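Local coordinates for protein argonaute (Methanocaldococcus jannaschii, PDB 5G5S) that cuts single-stranded DNA targets under the direction of short DNA guides and may defend the cell against invading genetic elements, at residues N380-N385 with Y473-L478. Numbering follows the deposited sequence.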
ATOM      1  N   ASN A 380      -3.332 -15.910 -30.973  1.00 99.49           N
ATOM      2  CA  ASN A 380      -3.548 -17.292 -31.417  1.00102.81           C
ATOM      3  C   ASN A 380      -2.430 -18.241 -30.966  1.00107.88           C
ATOM      4  O   ASN A 380      -2.728 -19.231 -30.297  1.00107.63           O
ATOM      5  CB  ASN A 380      -3.780 -17.373 -32.931  1.00106.08           C
ATOM      6  CG  ASN A 380      -5.076 -16.747 -33.408  1.00123.10           C
ATOM      7  OD1 ASN A 380      -6.060 -16.625 -32.669  1.00112.17           O
ATOM      8  ND2 ASN A 380      -5.113 -16.351 -34.673  1.00116.74           N
ATOM      9  N   LYS A 381      -1.151 -17.919 -31.287  1.00104.86           N
ATOM     10  CA  LYS A 381       0.023 -18.718 -30.901  1.00104.45           C
ATOM     11  C   LYS A 381       0.128 -18.923 -29.391  1.00104.45           C
ATOM     12  O   LYS A 381       0.627 -19.958 -28.961  1.00105.29           O
ATOM     13  CB  LYS A 381       1.321 -18.110 -31.448  1.00107.64           C
ATOM     14  N   MET A 382      -0.349 -17.956 -28.590  1.00 97.15           N
ATOM     15  CA  MET A 382      -0.335 -18.072 -27.133  1.00 93.29           C
ATOM     16  C   MET A 382      -1.473 -18.975 -26.631  1.00100.05           C
ATOM     17  O   MET A 382      -1.219 -19.888 -25.843  1.00100.90           O
ATOM     18  CB  MET A 382      -0.393 -16.691 -26.462  1.00 91.61           C
ATOM     19  CG  MET A 382      -0.679 -16.770 -24.962  1.00 91.30           C
ATOM     20  SD  MET A 382      -1.042 -15.210 -24.150  1.00 91.39           S
ATOM     21  CE  MET A 382      -2.584 -14.798 -24.896  1.00 89.40           C
ATOM     22  N   PHE A 383      -2.720 -18.690 -27.049  1.00 97.55           N
ATOM     23  CA  PHE A 383      -3.892 -19.448 -26.619  1.00 98.18           C
ATOM     24  C   PHE A 383      -3.981 -20.872 -27.178  1.00106.62           C
ATOM     25  O   PHE A 383      -4.409 -21.757 -26.446  1.00107.59           O
ATOM     26  CB  PHE A 383      -5.194 -18.666 -26.846  1.00 99.88           C
ATOM     27  CG  PHE A 383      -5.487 -17.546 -25.868  1.00 97.36           C
ATOM     28  CD1 PHE A 383      -5.559 -17.794 -24.501  1.00 97.42           C
ATOM     29  CD2 PHE A 383      -5.782 -16.266 -26.321  1.00 98.82           C
ATOM     30  CE1 PHE A 383      -5.867 -16.765 -23.602  1.00 95.33           C
ATOM     31  CE2 PHE A 383      -6.107 -15.242 -25.422  1.00 98.57           C
ATOM     32  CZ  PHE A 383      -6.143 -15.497 -24.067  1.00 93.84           C
ATOM     33  N   ARG A 384      -3.581 -21.112 -28.442  1.00106.02           N
ATOM     34  CA  ARG A 384      -3.638 -22.463 -29.025  1.00110.20           C
ATOM     35  C   ARG A 384      -2.686 -23.443 -28.328  1.00113.51           C
ATOM     36  O   ARG A 384      -3.021 -24.621 -28.187  1.00116.06           O
ATOM     37  CB  ARG A 384      -3.418 -22.449 -30.546  1.00113.60           C
ATOM     38  N   ASN A 385      -1.516 -22.941 -27.872  1.00106.41           N
ATOM     39  CA  ASN A 385      -0.514 -23.719 -27.139  1.00105.32           C
ATOM     40  C   ASN A 385      -0.974 -23.923 -25.700  1.00105.62           C
ATOM     41  O   ASN A 385      -0.657 -24.950 -25.096  1.00107.88           O
ATOM     42  CB  ASN A 385       0.862 -23.042 -27.189  1.00103.14           C
ATOM     43  CG  ASN A 385       1.636 -23.336 -28.457  1.00121.74           C
ATOM     44  OD1 ASN A 385       2.350 -24.341 -28.565  1.00117.66           O
ATOM     45  ND2 ASN A 385       1.534 -22.457 -29.439  1.00109.04           N
ATOM     46  N   TYR A 473       8.778 -13.790 -22.407  1.00 90.87           N
ATOM     47  CA  TYR A 473       8.807 -13.188 -21.069  1.00 88.46           C
ATOM     48  C   TYR A 473       7.464 -12.550 -20.677  1.00 86.88           C
ATOM     49  O   TYR A 473       6.932 -12.871 -19.614  1.00 83.77           O
ATOM     50  CB  TYR A 473       9.968 -12.168 -20.984  1.00 92.62           C
ATOM     51  CG  TYR A 473      10.166 -11.526 -19.627  1.00 95.68           C
ATOM     52  CD1 TYR A 473      11.018 -12.093 -18.681  1.00 97.44           C
ATOM     53  CD2 TYR A 473       9.546 -10.319 -19.307  1.00 96.95           C
ATOM     54  CE1 TYR A 473      11.212 -11.500 -17.434  1.00 97.49           C
ATOM     55  CE2 TYR A 473       9.737  -9.715 -18.064  1.00 98.14           C
ATOM     56  CZ  TYR A 473      10.563 -10.315 -17.126  1.00106.68           C
ATOM     57  OH  TYR A 473      10.741  -9.730 -15.896  1.00111.98           O
ATOM     58  N   MET A 474       6.934 -11.650 -21.524  1.00 83.30           N
ATOM     59  CA  MET A 474       5.661 -10.969 -21.302  1.00 82.06           C
ATOM     60  C   MET A 474       4.481 -11.924 -21.392  1.00 82.95           C
ATOM     61  O   MET A 474       3.506 -11.741 -20.661  1.00 80.92           O
ATOM     62  CB  MET A 474       5.484  -9.827 -22.291  1.00 87.28           C
ATOM     63  CG  MET A 474       4.466  -8.805 -21.849  1.00 91.55           C
ATOM     64  SD  MET A 474       4.723  -7.225 -22.673  1.00100.79           S
ATOM     65  CE  MET A 474       6.422  -6.824 -22.082  1.00 99.02           C
ATOM     66  N   THR A 475       4.556 -12.933 -22.290  1.00 79.46           N
ATOM     67  CA  THR A 475       3.512 -13.945 -22.453  1.00 77.87           C
ATOM     68  C   THR A 475       3.364 -14.732 -21.149  1.00 76.99           C
ATOM     69  O   THR A 475       2.242 -14.921 -20.675  1.00 75.65           O
ATOM     70  CB  THR A 475       3.793 -14.820 -23.674  1.00 82.71           C
ATOM     71  OG1 THR A 475       3.849 -13.985 -24.829  1.00 83.31           O
ATOM     72  CG2 THR A 475       2.731 -15.885 -23.878  1.00 79.34           C
ATOM     73  N   ASN A 476       4.508 -15.149 -20.566  1.00 71.85           N
ATOM     74  CA  ASN A 476       4.607 -15.859 -19.296  1.00 70.67           C
ATOM     75  C   ASN A 476       3.978 -14.995 -18.172  1.00 72.13           C
ATOM     76  O   ASN A 476       3.130 -15.497 -17.433  1.00 70.78           O
ATOM     77  CB  ASN A 476       6.079 -16.195 -18.996  1.00 70.68           C
ATOM     78  CG  ASN A 476       6.319 -16.877 -17.670  1.00 83.94           C
ATOM     79  OD1 ASN A 476       6.084 -18.079 -17.510  1.00 79.28           O
ATOM     80  ND2 ASN A 476       6.830 -16.132 -16.701  1.00 71.25           N
ATOM     81  N   ASN A 477       4.329 -13.687 -18.109  1.00 67.08           N
ATOM     82  CA  ASN A 477       3.793 -12.755 -17.114  1.00 64.42           C
ATOM     83  C   ASN A 477       2.309 -12.477 -17.290  1.00 67.02           C
ATOM     84  O   ASN A 477       1.607 -12.276 -16.302  1.00 66.11           O
ATOM     85  CB  ASN A 477       4.586 -11.453 -17.086  1.00 64.57           C
ATOM     86  CG  ASN A 477       5.964 -11.588 -16.497  1.00 77.72           C
ATOM     87  OD1 ASN A 477       6.282 -12.547 -15.791  1.00 74.81           O
ATOM     88  ND2 ASN A 477       6.809 -10.610 -16.763  1.00 68.20           N
ATOM     89  N   LEU A 478       1.838 -12.459 -18.535  1.00 64.42           N
ATOM     90  CA  LEU A 478       0.433 -12.238 -18.855  1.00 63.43           C
ATOM     91  C   LEU A 478      -0.380 -13.427 -18.377  1.00 67.40           C
ATOM     92  O   LEU A 478      -1.424 -13.231 -17.766  1.00 67.52           O
ATOM     93  CB  LEU A 478       0.239 -12.007 -20.373  1.00 65.15           C
ATOM     94  CG  LEU A 478      -1.209 -11.913 -20.880  1.00 69.79           C
ATOM     95  CD1 LEU A 478      -1.930 -10.702 -20.288  1.00 67.83           C
ATOM     96  CD2 LEU A 478      -1.262 -11.908 -22.409  1.00 73.21           C
TER
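Helices 372-390 and 473-485 of the Mid domain come together where Met382 faces Thr475, their CA atoms 7.3 Å apart, and no hydrogen bond joins the two segments. The pair is a compact example of how one unbranched side chain can bridge two helices. Met382 extends from its own helix with CG anti to the backbone N (chi1 168°), which carries the thioether across to the second helix. There its CG lies 3.7 Å from CG2 of Thr475, the two side chains passing in opposite directions. About one turn further along the helix, Leu478 runs at roughly a right angle to the methionine and brings its CD2 to 3.7 Å from Met382 SD. A bend at chi3 (67°) sets CE over one face of the adjacent Phe383 ring, 3.6 Å above its plane and offset toward the rim, while CE stays 4.0 Å from Leu478 CD2. Thr475 turns its methyl to the apolar seam, whereas OG1 is hydrogen-bonded to Tyr337 OH, Trp466 NE1 and Asp469 OD2. Leu431 of strand 428-434, in the four-stranded parallel sheet, and Trp466 touch both Met382 and Leu478, while Leu478 also reaches Gln459, a metal-binding residue in the region that holds the 5'-phosphorylated guide end. With only methylene, sulfur and methyl groups meeting between the segments, the contact rests on dispersion and burial, and the threonine hydroxyl is satisfied by partners outside them.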